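PDB 4G29: secreted effector protein sseI from Salmonella enterica subsp. enterica serovar Typhimurium, which is a virulence factor whose catalytic domain belongs to the cysteine protease superfamily and probably acts through a papain-like active site. Local coordinates for residues Thr47-Phe52 / Phe94-His99; Gly111-Ser116 / Val121-Met126; Thr136-Ser141 / Asn146-Leu151; Arg153-Glu158 / Pro169-Thr174. One frame throughout, in Å; residues are numbered along the deposited sequence.

How the interactions relate
The four contacts follow one another along the chain and grade from the core of the domain to its margin. Interactions 1 and 2 are buried and apolar, and they share neighbouring strands of the antiparallel sheet: Asp95 of the first is hydrogen-bonded to Tyr124 of the second, and its backbone pairs with that of Leu113. Interaction 3 reaches the same sheet at strand 132-138 but is only partly buried, and there a hydroxyl pair joins the hydrocarbon packing. Interaction 4 lies farthest out, its centre about 29 Å from that of interaction 1; it is a small apolar cluster, locally buried, bordered by charged groups. Interactions 3 and 4 touch where Arg153 approaches Ala147 O.

Interaction 1 of 4, residues Thr47-Phe52 / Phe94-His99; sequences TPVSNF and FDVSAH
Val49 in helix 42-55 and Phe94 near the end of strand 90-95 mark the closest backbone approach, with CA of Val49 7.5 Å from CA of Phe94, a distance bridged by their side chains. Val49 divides its two methyls between two partners. CG1, held anti to the backbone N (chi1 170°), presses on CB of Phe94 at 3.6 Å, while Val49 CG2 lies 4.1 Å from Val96 CG2, the two valines lying alongside with their side chains pointing opposite ways. Farther along the helix, Phe52 CE2 comes to 4.1 Å from Phe94 CE2, and these aromatic side chains run nearly perpendicular. Phe58 adds an edge-to-face partner for Phe94, and Met53 and Ile114 also touch it, so the ring is wedged between helix and sheet. At Asp95 the strand runs into a type I turn ending at Ala98. His99 NE2 then donates to Val96 O at 3.2 Å, with the oxygen in the imidazole plane but the nitrogen well above the carbonyl plane. The CB of Asp95 points away from the helix, and its carboxylate is hydrogen-bonded to His80 and Trp120. Packing of a helix that carries Cys42 against an antiparallel sheet that carries His80 and Asp95 is characteristic of the papain-like fold and consistent with a Cys-His-Asp catalytic triad.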
loop_
_atom_site.group_PDB
_atom_site.type_symbol
_atom_site.label_atom_id
_atom_site.label_comp_id
_atom_site.label_asym_id
_atom_site.label_seq_id
_atom_site.Cartn_x
_atom_site.Cartn_y
_atom_site.Cartn_z
ATOM N N THR A 47 6.901 2.404 10.063
ATOM C CA THR A 47 7.134 3.215 11.248
ATOM C C THR A 47 7.720 4.572 10.855
ATOM O O THR A 47 7.202 5.638 11.278
ATOM C CB THR A 47 7.935 2.447 12.278
ATOM O OG1 THR A 47 7.100 1.396 12.785
ATOM C CG2 THR A 47 8.440 3.363 13.398
ATOM N N PRO A 48 8.789 4.586 10.014
ATOM C CA PRO A 48 9.336 5.877 9.686
ATOM C C PRO A 48 8.386 6.818 8.952
ATOM O O PRO A 48 8.306 8.014 9.260
ATOM C CB PRO A 48 10.532 5.554 8.795
ATOM C CG PRO A 48 10.747 4.091 8.889
ATOM C CD PRO A 48 9.679 3.461 9.652
ATOM N N VAL A 49 7.637 6.278 8.005
ATOM C CA VAL A 49 6.618 7.055 7.295
ATOM C C VAL A 49 5.527 7.554 8.228
ATOM O O VAL A 49 5.106 8.752 8.096
ATOM C CB VAL A 49 6.053 6.290 6.064
ATOM C CG1 VAL A 49 4.807 6.979 5.448
ATOM C CG2 VAL A 49 7.151 6.150 5.028
ATOM N N SER A 50 5.031 6.707 9.123
ATOM C CA SER A 50 4.069 7.162 10.154
ATOM C C SER A 50 4.642 8.301 11.005
ATOM O O SER A 50 3.958 9.317 11.255
ATOM C CB SER A 50 3.692 5.983 11.060
ATOM O OG SER A 50 2.849 6.430 12.109
ATOM N N ASN A 51 5.885 8.143 11.496
ATOM C CA ASN A 51 6.502 9.227 12.276
ATOM C C ASN A 51 6.525 10.535 11.483
ATOM O O ASN A 51 6.264 11.600 12.025
ATOM C CB ASN A 51 7.928 8.841 12.665
ATOM C CG ASN A 51 7.982 7.733 13.704
ATOM O OD1 ASN A 51 6.947 7.325 14.271
ATOM N ND2 ASN A 51 9.182 7.217 13.952
ATOM N N PHE A 52 6.903 10.430 10.216
ATOM C CA PHE A 52 6.962 11.573 9.315
ATOM C C PHE A 52 5.598 12.266 9.199
ATOM O O PHE A 52 5.476 13.485 9.345
ATOM C CB PHE A 52 7.476 11.169 7.936
ATOM C CG PHE A 52 7.586 12.323 6.991
ATOM C CD1 PHE A 52 8.685 13.156 7.022
ATOM C CD2 PHE A 52 6.548 12.625 6.109
ATOM C CE1 PHE A 52 8.754 14.243 6.152
ATOM C CE2 PHE A 52 6.608 13.732 5.277
ATOM C CZ PHE A 52 7.713 14.514 5.287
ATOM N N PHE A 94 0.397 7.416 1.925
ATOM C CA PHE A 94 1.818 7.429 1.600
ATOM C C PHE A 94 2.221 5.987 1.296
ATOM O O PHE A 94 2.177 5.083 2.176
ATOM C CB PHE A 94 2.619 7.995 2.767
ATOM C CG PHE A 94 2.603 9.499 2.891
ATOM C CD1 PHE A 94 1.434 10.202 3.160
ATOM C CD2 PHE A 94 3.819 10.199 2.912
ATOM C CE1 PHE A 94 1.450 11.614 3.333
ATOM C CE2 PHE A 94 3.856 11.531 3.110
ATOM C CZ PHE A 94 2.662 12.276 3.292
ATOM N N ASP A 95 2.611 5.754 0.053
ATOM C CA ASP A 95 3.005 4.433 -0.396
ATOM C C ASP A 95 4.277 4.583 -1.207
ATOM O O ASP A 95 4.280 4.456 -2.437
ATOM C CB ASP A 95 1.852 3.824 -1.215
ATOM C CG ASP A 95 2.098 2.379 -1.663
ATOM O OD1 ASP A 95 3.154 1.814 -1.353
ATOM O OD2 ASP A 95 1.184 1.834 -2.347
ATOM N N VAL A 96 5.345 4.894 -0.487
ATOM C CA VAL A 96 6.617 5.258 -1.083
ATOM C C VAL A 96 7.449 4.066 -1.615
ATOM O O VAL A 96 8.511 4.284 -2.169
ATOM C CB VAL A 96 7.464 6.190 -0.184
ATOM C CG1 VAL A 96 6.653 7.443 0.287
ATOM C CG2 VAL A 96 8.004 5.477 1.046
ATOM N N SER A 97 6.953 2.842 -1.464
ATOM C CA SER A 97 7.589 1.668 -2.051
ATOM C C SER A 97 6.707 0.935 -3.067
ATOM O O SER A 97 7.002 -0.209 -3.424
ATOM C CB SER A 97 8.074 0.721 -0.978
ATOM O OG SER A 97 7.034 0.131 -0.243
ATOM N N ALA A 98 5.661 1.594 -3.570
ATOM C CA ALA A 98 4.704 0.983 -4.517
ATOM C C ALA A 98 5.431 0.448 -5.744
ATOM O O ALA A 98 5.082 -0.585 -6.323
ATOM C CB ALA A 98 3.617 2.058 -4.968
ATOM N N HIS A 99 6.424 1.205 -6.160
ATOM C CA HIS A 99 7.183 0.878 -7.350
ATOM C C HIS A 99 8.022 -0.370 -7.242
ATOM O O HIS A 99 8.633 -0.778 -8.275
ATOM C CB HIS A 99 8.044 2.019 -7.862
ATOM C CG HIS A 99 8.896 2.616 -6.803
ATOM N ND1 HIS A 99 10.269 2.687 -6.891
ATOM C CD2 HIS A 99 8.566 3.071 -5.585
ATOM C CE1 HIS A 99 10.729 3.273 -5.791
ATOM N NE2 HIS A 99 9.713 3.491 -4.977
#

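Interaction 2 of 4, residues Gly111-Ser116 / Val121-Met126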
loop_
_atom_site.group_PDB
_atom_site.type_symbol
_atom_site.label_atom_id
_atom_site.label_comp_id
_atom_site.label_asym_id
_atom_site.label_seq_id
_atom_site.Cartn_x
_atom_site.Cartn_y
_atom_site.Cartn_z
ATOM N N GLY A 111 6.702 4.831 -9.539
ATOM C CA GLY A 111 7.411 5.626 -8.559
ATOM C C GLY A 111 6.713 5.623 -7.229
ATOM O O GLY A 111 5.581 5.124 -7.109
ATOM N N PRO A 112 7.333 6.244 -6.224
ATOM C CA PRO A 112 6.651 6.372 -4.944
ATOM C C PRO A 112 5.328 7.153 -5.089
ATOM O O PRO A 112 5.261 8.103 -5.882
ATOM C CB PRO A 112 7.631 7.184 -4.113
ATOM C CG PRO A 112 8.605 7.764 -5.081
ATOM C CD PRO A 112 8.671 6.854 -6.206
ATOM N N LEU A 113 4.315 6.750 -4.336
ATOM C CA LEU A 113 3.001 7.396 -4.395
ATOM C C LEU A 113 2.747 8.136 -3.087
ATOM O O LEU A 113 2.953 7.608 -2.031
ATOM C CB LEU A 113 1.889 6.343 -4.546
ATOM C CG LEU A 113 2.012 5.375 -5.714
ATOM C CD1 LEU A 113 0.897 4.311 -5.626
ATOM C CD2 LEU A 113 2.092 6.120 -7.055
ATOM N N ILE A 114 2.257 9.368 -3.206
ATOM C CA ILE A 114 1.615 10.067 -2.076
ATOM C C ILE A 114 0.344 10.684 -2.690
ATOM O O ILE A 114 0.410 11.654 -3.466
ATOM C CB ILE A 114 2.519 11.143 -1.471
ATOM C CG1 ILE A 114 3.863 10.569 -1.016
ATOM C CG2 ILE A 114 1.804 11.857 -0.236
ATOM C CD1 ILE A 114 4.858 11.638 -0.535
ATOM N N LEU A 115 -0.800 10.105 -2.351
ATOM C CA LEU A 115 -2.033 10.342 -3.048
ATOM C C LEU A 115 -3.185 10.444 -2.092
ATOM O O LEU A 115 -3.103 9.949 -0.993
ATOM C CB LEU A 115 -2.353 9.216 -4.025
ATOM C CG LEU A 115 -1.437 9.032 -5.255
ATOM C CD1 LEU A 115 -1.763 7.767 -5.969
ATOM C CD2 LEU A 115 -1.648 10.251 -6.197
ATOM N N SER A 116 -4.304 11.040 -2.505
ATOM C CA SER A 116 -5.503 10.844 -1.675
ATOM C C SER A 116 -5.887 9.363 -1.659
ATOM O O SER A 116 -5.451 8.583 -2.518
ATOM C CB SER A 116 -6.693 11.648 -2.178
ATOM O OG SER A 116 -7.280 11.043 -3.335
ATOM N N VAL A 121 -6.482 4.216 -4.683
ATOM C CA VAL A 121 -7.247 3.086 -5.160
ATOM C C VAL A 121 -7.299 3.060 -6.695
ATOM O O VAL A 121 -7.190 2.009 -7.326
ATOM C CB VAL A 121 -8.669 3.134 -4.593
ATOM C CG1 VAL A 121 -9.543 2.103 -5.334
ATOM C CG2 VAL A 121 -8.656 2.850 -3.153
ATOM N N CYS A 122 -7.486 4.252 -7.272
ATOM C CA CYS A 122 -7.524 4.464 -8.697
ATOM C C CYS A 122 -6.235 4.032 -9.335
ATOM O O CYS A 122 -6.256 3.314 -10.335
ATOM C CB CYS A 122 -7.829 5.929 -8.987
ATOM S SG CYS A 122 -9.618 6.255 -8.733
ATOM N N LYS A 123 -5.121 4.395 -8.709
ATOM C CA LYS A 123 -3.796 4.048 -9.237
ATOM C C LYS A 123 -3.589 2.516 -9.305
ATOM O O LYS A 123 -3.133 1.979 -10.332
ATOM C CB LYS A 123 -2.688 4.672 -8.391
ATOM C CG LYS A 123 -1.314 4.652 -9.066
ATOM C CD LYS A 123 -1.206 5.692 -10.156
ATOM C CE LYS A 123 0.143 5.700 -10.825
ATOM N NZ LYS A 123 0.243 6.692 -11.970
ATOM N N TYR A 124 -3.953 1.808 -8.241
ATOM C CA TYR A 124 -3.832 0.359 -8.186
ATOM C C TYR A 124 -4.780 -0.304 -9.156
ATOM O O TYR A 124 -4.387 -1.219 -9.850
ATOM C CB TYR A 124 -3.981 -0.181 -6.746
ATOM C CG TYR A 124 -2.677 -0.184 -5.992
ATOM C CD1 TYR A 124 -2.115 0.995 -5.523
ATOM C CD2 TYR A 124 -1.990 -1.380 -5.805
ATOM C CE1 TYR A 124 -0.897 0.992 -4.833
ATOM C CE2 TYR A 124 -0.736 -1.395 -5.148
ATOM C CZ TYR A 124 -0.233 -0.195 -4.641
ATOM O OH TYR A 124 0.990 -0.217 -3.977
ATOM N N ARG A 125 -5.995 0.218 -9.272
ATOM C CA ARG A 125 -6.914 -0.304 -10.292
ATOM C C ARG A 125 -6.412 -0.178 -11.722
ATOM O O ARG A 125 -6.594 -1.107 -12.510
ATOM C CB ARG A 125 -8.271 0.352 -10.157
ATOM C CG ARG A 125 -8.992 -0.066 -8.912
ATOM C CD ARG A 125 -10.398 0.527 -8.902
ATOM N NE ARG A 125 -11.148 0.175 -7.700
ATOM C CZ ARG A 125 -12.217 0.829 -7.234
ATOM N NH1 ARG A 125 -12.695 1.926 -7.839
ATOM N NH2 ARG A 125 -12.790 0.419 -6.105
HETATM N N MSE A 126 -5.779 0.931 -12.065
HETATM C CA MSE A 126 -5.313 1.117 -13.446
HETATM C C MSE A 126 -4.027 0.318 -13.680
HETATM O O MSE A 126 -3.640 0.114 -14.820
HETATM C CB MSE A 126 -5.163 2.606 -13.807
HETATM C CG MSE A 126 -4.143 3.400 -13.007
HETATM SE SE MSE A 126 -4.083 5.391 -13.278
HETATM C CE MSE A 126 -2.923 5.459 -14.889
#
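Leu113 is the first residue of 111-116 to meet helix 117-126, and it does so through a single methyl. Its CD1 touches two consecutive helix side chains, 3.9 Å from Tyr124 CE1 and 4.1 Å from Lys123 CG, crossing each at a slant. An extended leucine chain (chi2 174°) carries that methyl out from the strand and across the gap between the two elements, whose short axes approach to 9.5 Å. The lysine contributes its hydrocarbon part here: a bend at chi2 (75°) turns the rest of the chain aside, and NZ ends in a weak hydrogen bond to Asn11 OD1. Tyr124 likewise divides its roles, the ring carbon meeting leucine while OH is hydrogen-bonded to Asp95 OD2. Within the papain-like fold, strand 113-116 and helix 117-126 thus form a strand-helix unit flanking the putative catalytic aspartate, with Tyr124 consistent with a second-shell residue that fixes the carboxylate. Ile114 turns to the other side of the strand, and Leu115 returns to the helix side, where its CD1 lies 4.0 Å from Lys123 CB and the two side chains stand almost square to each other. At Ser116 the strand passes straight into the helix: the serine occupies the N-cap, its side chain caps a backbone N of the first turn, and its own N is hydrogen-bonded to Glu119 OE1, as in a capping box.

Interaction 3 of 4, residues Thr136-Ser141 / Asn146-Leu151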
loop_
_atom_site.group_PDB
_atom_site.type_symbol
_atom_site.label_atom_id
_atom_site.label_comp_id
_atom_site.label_asym_id
_atom_site.label_seq_id
_atom_site.Cartn_x
_atom_site.Cartn_y
_atom_site.Cartn_z
ATOM N N THR A 136 -6.701 -4.206 4.527
ATOM C CA THR A 136 -7.330 -3.885 5.761
ATOM C C THR A 136 -6.431 -2.813 6.425
ATOM O O THR A 136 -5.218 -2.906 6.317
ATOM C CB THR A 136 -7.426 -5.116 6.717
ATOM O OG1 THR A 136 -8.076 -6.208 6.071
ATOM C CG2 THR A 136 -8.111 -4.747 8.081
ATOM N N ASP A 137 -7.042 -1.784 7.018
ATOM C CA ASP A 137 -6.342 -0.808 7.858
ATOM C C ASP A 137 -6.317 -1.200 9.331
ATOM O O ASP A 137 -7.336 -1.654 9.908
ATOM C CB ASP A 137 -6.959 0.593 7.678
ATOM C CG ASP A 137 -6.795 1.160 6.288
ATOM O OD1 ASP A 137 -5.856 0.793 5.596
ATOM O OD2 ASP A 137 -7.631 2.004 5.881
ATOM N N PHE A 138 -5.171 -0.953 9.967
ATOM C CA PHE A 138 -4.911 -1.342 11.353
ATOM C C PHE A 138 -4.349 -0.158 12.105
ATOM O O PHE A 138 -3.709 0.731 11.532
ATOM C CB PHE A 138 -3.889 -2.487 11.397
ATOM C CG PHE A 138 -4.327 -3.708 10.708
ATOM C CD1 PHE A 138 -5.002 -4.686 11.408
ATOM C CD2 PHE A 138 -4.021 -3.951 9.364
ATOM C CE1 PHE A 138 -5.412 -5.851 10.783
ATOM C CE2 PHE A 138 -4.427 -5.166 8.774
ATOM C CZ PHE A 138 -5.109 -6.063 9.466
ATOM N N SER A 139 -4.543 -0.150 13.418
ATOM C CA SER A 139 -3.991 0.925 14.231
ATOM C C SER A 139 -2.526 0.656 14.565
ATOM O O SER A 139 -1.814 1.565 14.979
ATOM C CB SER A 139 -4.831 1.077 15.512
ATOM O OG SER A 139 -4.598 -0.081 16.299
ATOM N N ASN A 140 -2.042 -0.576 14.377
ATOM C CA ASN A 140 -0.703 -0.951 14.827
ATOM C C ASN A 140 0.044 -1.649 13.693
ATOM O O ASN A 140 -0.546 -2.500 13.019
ATOM C CB ASN A 140 -0.835 -1.857 16.065
ATOM C CG ASN A 140 0.494 -2.386 16.550
ATOM O OD1 ASN A 140 1.057 -3.309 15.969
ATOM N ND2 ASN A 140 1.020 -1.789 17.632
ATOM N N SER A 141 1.311 -1.254 13.463
ATOM C CA SER A 141 2.044 -1.738 12.310
ATOM C C SER A 141 2.421 -3.236 12.441
ATOM O O SER A 141 2.478 -3.965 11.441
ATOM C CB SER A 141 3.290 -0.933 12.040
ATOM O OG SER A 141 4.245 -1.080 13.079
ATOM N N ASN A 146 1.455 -8.905 10.757
ATOM C CA ASN A 146 1.055 -10.262 11.102
ATOM C C ASN A 146 -0.157 -10.752 10.324
ATOM O O ASN A 146 -0.175 -11.902 9.886
ATOM C CB ASN A 146 0.801 -10.404 12.601
ATOM C CG ASN A 146 0.265 -11.811 12.961
ATOM O OD1 ASN A 146 -0.954 -12.000 13.179
ATOM N ND2 ASN A 146 1.152 -12.804 12.922
ATOM N N ALA A 147 -1.126 -9.853 10.108
ATOM C CA ALA A 147 -2.367 -10.181 9.445
ATOM C C ALA A 147 -2.154 -10.398 7.944
ATOM O O ALA A 147 -2.866 -11.159 7.309
ATOM C CB ALA A 147 -3.417 -9.031 9.663
ATOM N N TYR A 148 -1.210 -9.679 7.373
ATOM C CA TYR A 148 -0.850 -9.709 5.959
ATOM C C TYR A 148 0.557 -10.239 5.788
ATOM O O TYR A 148 1.404 -9.650 5.138
ATOM C CB TYR A 148 -1.035 -8.338 5.257
ATOM C CG TYR A 148 -2.509 -8.046 4.987
ATOM C CD1 TYR A 148 -3.326 -7.591 6.004
ATOM C CD2 TYR A 148 -3.068 -8.293 3.701
ATOM C CE1 TYR A 148 -4.717 -7.403 5.757
ATOM C CE2 TYR A 148 -4.424 -8.083 3.437
ATOM C CZ TYR A 148 -5.232 -7.625 4.455
ATOM O OH TYR A 148 -6.558 -7.445 4.147
ATOM N N ASP A 149 0.787 -11.422 6.347
ATOM C CA ASP A 149 2.134 -12.012 6.368
ATOM C C ASP A 149 2.485 -12.785 5.092
ATOM O O ASP A 149 1.703 -12.835 4.177
ATOM C CB ASP A 149 2.308 -12.866 7.635
ATOM C CG ASP A 149 1.620 -14.227 7.570
ATOM O OD1 ASP A 149 1.118 -14.652 6.517
ATOM O OD2 ASP A 149 1.645 -14.919 8.608
ATOM N N ALA A 150 3.701 -13.344 5.063
ATOM C CA ALA A 150 4.207 -14.050 3.888
ATOM C C ALA A 150 4.315 -15.544 4.139
ATOM O O ALA A 150 5.224 -16.186 3.632
ATOM C CB ALA A 150 5.558 -13.482 3.477
ATOM N N LEU A 151 3.374 -16.087 4.900
ATOM C CA LEU A 151 3.284 -17.508 5.089
ATOM C C LEU A 151 2.132 -18.094 4.273
ATOM O O LEU A 151 1.249 -17.333 3.855
ATOM C CB LEU A 151 3.144 -17.829 6.583
ATOM C CG LEU A 151 4.291 -17.334 7.480
ATOM C CD1 LEU A 151 3.966 -17.726 8.897
ATOM C CD2 LEU A 151 5.618 -17.929 7.019
#
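Similar first torsions bring Tyr148 and Phe138 together: chi1 of -76° for the tyrosine and -61° for the phenylalanine place CG opposite the carbonyl carbon in each, and send both rings toward each other between strand 132-138 and the end of helix 141-147. There they meet rim to rim, with Phe138 CE2 3.8 Å from Tyr148 CE1 and each of these carbons near the plane of the other ring, so the pair is not a face-to-face stack. Ala147 closes in beside the tyrosine, its CB only 3.4 Å from Phe138 CZ, a tight fit for two carbons. From within the strand, Thr136 CG2 covers one face of the Phe138 ring, nearer its margin than its centre. The same threonine supplies the polar part of the contact. Tyr148 OH donates to Thr136 OG1 at 2.7 Å, the acceptor lying at the edge of the phenol ring and in its plane. Thr136 OG1 is in turn hydrogen-bonded to Gly162 O, while Phe67 meets the Tyr148 ring obliquely. The contact joins strand 132-138 to the helix that follows it in the papain-like domain, begun by Asn140 as N-cap. After the helix, Asp149 OD1 accepts from Leu151 N at 3.1 Å in an Asx turn. The chemistry implies a fixed orientation for the buried tyrosine: Phe138 meets one edge of its ring and Thr136 CB packs on CE1, while a short chain of hydroxyl bonds, running from Tyr148 through Thr136 to the Gly162 carbonyl, satisfies its polar end.

Interaction 4 of 4, residues Arg153-Glu158 / Pro169-Thr174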
loop_
_atom_site.group_PDB
_atom_site.type_symbol
_atom_site.label_atom_id
_atom_site.label_comp_id
_atom_site.label_asym_id
_atom_site.label_seq_id
_atom_site.Cartn_x
_atom_site.Cartn_y
_atom_site.Cartn_z
ATOM N N ARG A 153 -1.197 -19.524 2.696
ATOM C CA ARG A 153 -2.565 -19.176 2.910
ATOM C C ARG A 153 -3.399 -19.748 1.777
ATOM O O ARG A 153 -3.014 -19.632 0.647
ATOM C CB ARG A 153 -2.598 -17.637 2.833
ATOM C CG ARG A 153 -3.736 -17.034 3.275
ATOM C CD ARG A 153 -3.532 -15.549 3.397
ATOM N NE ARG A 153 -2.550 -15.120 4.374
ATOM C CZ ARG A 153 -2.817 -14.524 5.548
ATOM N NH1 ARG A 153 -4.070 -14.300 5.935
ATOM N NH2 ARG A 153 -1.798 -14.130 6.327
ATOM N N GLU A 154 -4.574 -20.271 2.065
ATOM C CA GLU A 154 -5.461 -20.753 1.005
ATOM C C GLU A 154 -6.592 -19.737 0.780
ATOM O O GLU A 154 -7.353 -19.447 1.695
ATOM C CB GLU A 154 -6.013 -22.090 1.414
ATOM C CG GLU A 154 -6.936 -22.708 0.368
ATOM C CD GLU A 154 -7.664 -23.929 0.894
ATOM O OE1 GLU A 154 -8.289 -23.795 1.974
ATOM O OE2 GLU A 154 -7.644 -24.978 0.209
ATOM N N LEU A 155 -6.674 -19.187 -0.433
ATOM C CA LEU A 155 -7.586 -18.068 -0.722
ATOM C C LEU A 155 -9.031 -18.504 -0.410
ATOM O O LEU A 155 -9.798 -17.800 0.251
ATOM C CB LEU A 155 -7.436 -17.609 -2.179
ATOM C CG LEU A 155 -8.431 -16.559 -2.652
ATOM C CD1 LEU A 155 -8.343 -15.278 -1.810
ATOM C CD2 LEU A 155 -8.169 -16.273 -4.129
ATOM N N GLU A 156 -9.364 -19.691 -0.858
ATOM C CA GLU A 156 -10.719 -20.197 -0.738
ATOM C C GLU A 156 -11.209 -20.237 0.716
ATOM O O GLU A 156 -12.405 -20.198 0.961
ATOM C CB GLU A 156 -10.786 -21.560 -1.416
ATOM C CG GLU A 156 -11.950 -22.461 -1.130
ATOM C CD GLU A 156 -11.589 -23.900 -1.482
ATOM O OE1 GLU A 156 -11.388 -24.161 -2.690
ATOM O OE2 GLU A 156 -11.446 -24.745 -0.558
ATOM N N SER A 157 -10.307 -20.329 1.672
ATOM C CA SER A 157 -10.705 -20.443 3.067
ATOM C C SER A 157 -10.333 -19.208 3.872
ATOM O O SER A 157 -10.433 -19.216 5.093
ATOM C CB SER A 157 -10.142 -21.743 3.679
ATOM O OG SER A 157 -8.732 -21.708 3.774
ATOM N N GLU A 158 -9.918 -18.126 3.211
ATOM C CA GLU A 158 -9.682 -16.862 3.894
ATOM C C GLU A 158 -10.968 -16.135 4.185
ATOM O O GLU A 158 -11.821 -16.053 3.319
ATOM C CB GLU A 158 -8.826 -15.931 3.020
ATOM C CG GLU A 158 -7.393 -16.273 3.042
ATOM C CD GLU A 158 -6.788 -16.101 4.419
ATOM O OE1 GLU A 158 -6.610 -14.925 4.878
ATOM O OE2 GLU A 158 -6.488 -17.154 5.022
ATOM N N PRO A 169 -11.568 -9.091 -9.799
ATOM C CA PRO A 169 -11.449 -9.626 -11.155
ATOM C C PRO A 169 -12.470 -10.725 -11.423
ATOM O O PRO A 169 -12.949 -11.407 -10.477
ATOM C CB PRO A 169 -10.055 -10.185 -11.232
ATOM C CG PRO A 169 -9.454 -10.046 -9.913
ATOM C CD PRO A 169 -10.318 -9.239 -9.016
ATOM N N ARG A 170 -12.799 -10.868 -12.704
ATOM C CA ARG A 170 -13.757 -11.884 -13.116
ATOM C C ARG A 170 -13.374 -13.266 -12.582
ATOM O O ARG A 170 -14.241 -13.988 -12.096
ATOM C CB ARG A 170 -13.977 -11.847 -14.638
ATOM C CG ARG A 170 -14.835 -10.610 -15.055
ATOM C CD ARG A 170 -15.238 -10.571 -16.563
ATOM N NE ARG A 170 -16.025 -11.725 -17.017
ATOM C CZ ARG A 170 -16.519 -11.873 -18.250
ATOM N NH1 ARG A 170 -16.353 -10.929 -19.182
ATOM N NH2 ARG A 170 -17.204 -12.966 -18.561
ATOM N N TRP A 171 -12.107 -13.646 -12.646
ATOM C CA TRP A 171 -11.728 -14.955 -12.153
ATOM C C TRP A 171 -12.105 -15.165 -10.689
ATOM O O TRP A 171 -12.471 -16.266 -10.303
ATOM C CB TRP A 171 -10.260 -15.277 -12.392
ATOM C CG TRP A 171 -9.254 -14.526 -11.567
ATOM C CD1 TRP A 171 -8.520 -13.448 -11.976
ATOM C CD2 TRP A 171 -8.849 -14.781 -10.194
ATOM N NE1 TRP A 171 -7.700 -13.021 -10.966
ATOM C CE2 TRP A 171 -7.880 -13.811 -9.860
ATOM C CE3 TRP A 171 -9.219 -15.715 -9.233
ATOM C CZ2 TRP A 171 -7.251 -13.778 -8.599
ATOM C CZ3 TRP A 171 -8.641 -15.664 -7.978
ATOM C CH2 TRP A 171 -7.642 -14.710 -7.674
ATOM N N PHE A 172 -12.028 -14.125 -9.855
ATOM C CA PHE A 172 -12.295 -14.323 -8.445
ATOM C C PHE A 172 -13.780 -14.454 -8.210
ATOM O O PHE A 172 -14.229 -15.297 -7.430
ATOM C CB PHE A 172 -11.722 -13.135 -7.644
ATOM C CG PHE A 172 -12.057 -13.147 -6.203
ATOM C CD1 PHE A 172 -11.604 -14.149 -5.342
ATOM C CD2 PHE A 172 -12.783 -12.135 -5.671
ATOM C CE1 PHE A 172 -11.901 -14.088 -3.978
ATOM C CE2 PHE A 172 -13.078 -12.063 -4.309
ATOM C CZ PHE A 172 -12.650 -13.028 -3.472
ATOM N N ASN A 173 -14.571 -13.659 -8.939
ATOM C CA ASN A 173 -16.016 -13.786 -8.821
ATOM C C ASN A 173 -16.502 -15.154 -9.295
ATOM O O ASN A 173 -17.364 -15.772 -8.632
ATOM C CB ASN A 173 -16.722 -12.626 -9.520
ATOM C CG ASN A 173 -16.623 -11.353 -8.689
ATOM O OD1 ASN A 173 -17.391 -11.176 -7.751
ATOM N ND2 ASN A 173 -15.599 -10.538 -8.949
ATOM N N THR A 174 -15.872 -15.681 -10.351
ATOM C CA THR A 174 -16.208 -17.026 -10.836
ATOM C C THR A 174 -15.764 -18.072 -9.820
ATOM O O THR A 174 -16.525 -18.970 -9.447
ATOM C CB THR A 174 -15.567 -17.315 -12.189
ATOM O OG1 THR A 174 -16.124 -16.406 -13.159
ATOM C CG2 THR A 174 -15.818 -18.814 -12.631
#
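Leu155 makes the whole of this contact through one methyl, CD2, which reaches both Trp171 and Phe172, neighbours on helix 170-176. It meets the six-membered end of the Trp171 indole at the edge and in the ring plane, 3.9 Å from CH2, and lies 4.2 Å from Phe172 CD1. The indole arrives there because chi1 of 71° puts its CG on the side flanked by both N and C, and Phe172 CB covers part of one of its faces. Leu132 touches both aromatic residues and Trp69 touches Leu155, which ties this compact cluster to the sheet. At the margin of the papain-like domain, the loop after helix 141-147 is thus joined to the C-terminal helix. The loop side of 153-158 is looser and more polar. Ser157 OG donates at 2.8 Å to Glu154 OE1, which accepts with its anti lone pair. Arg153 NH1 forms a salt bridge with Glu158 OE1 at 2.8 Å; the oxygen lies in the guanidinium plane but is approached from above its own carboxylate plane. NH2 of Arg153 turns to Asp149 in a second salt bridge. This division of labour implies that polar bonds within the loop contribute to its shape, while its packing on the helix is apolar, with no directional bond across it.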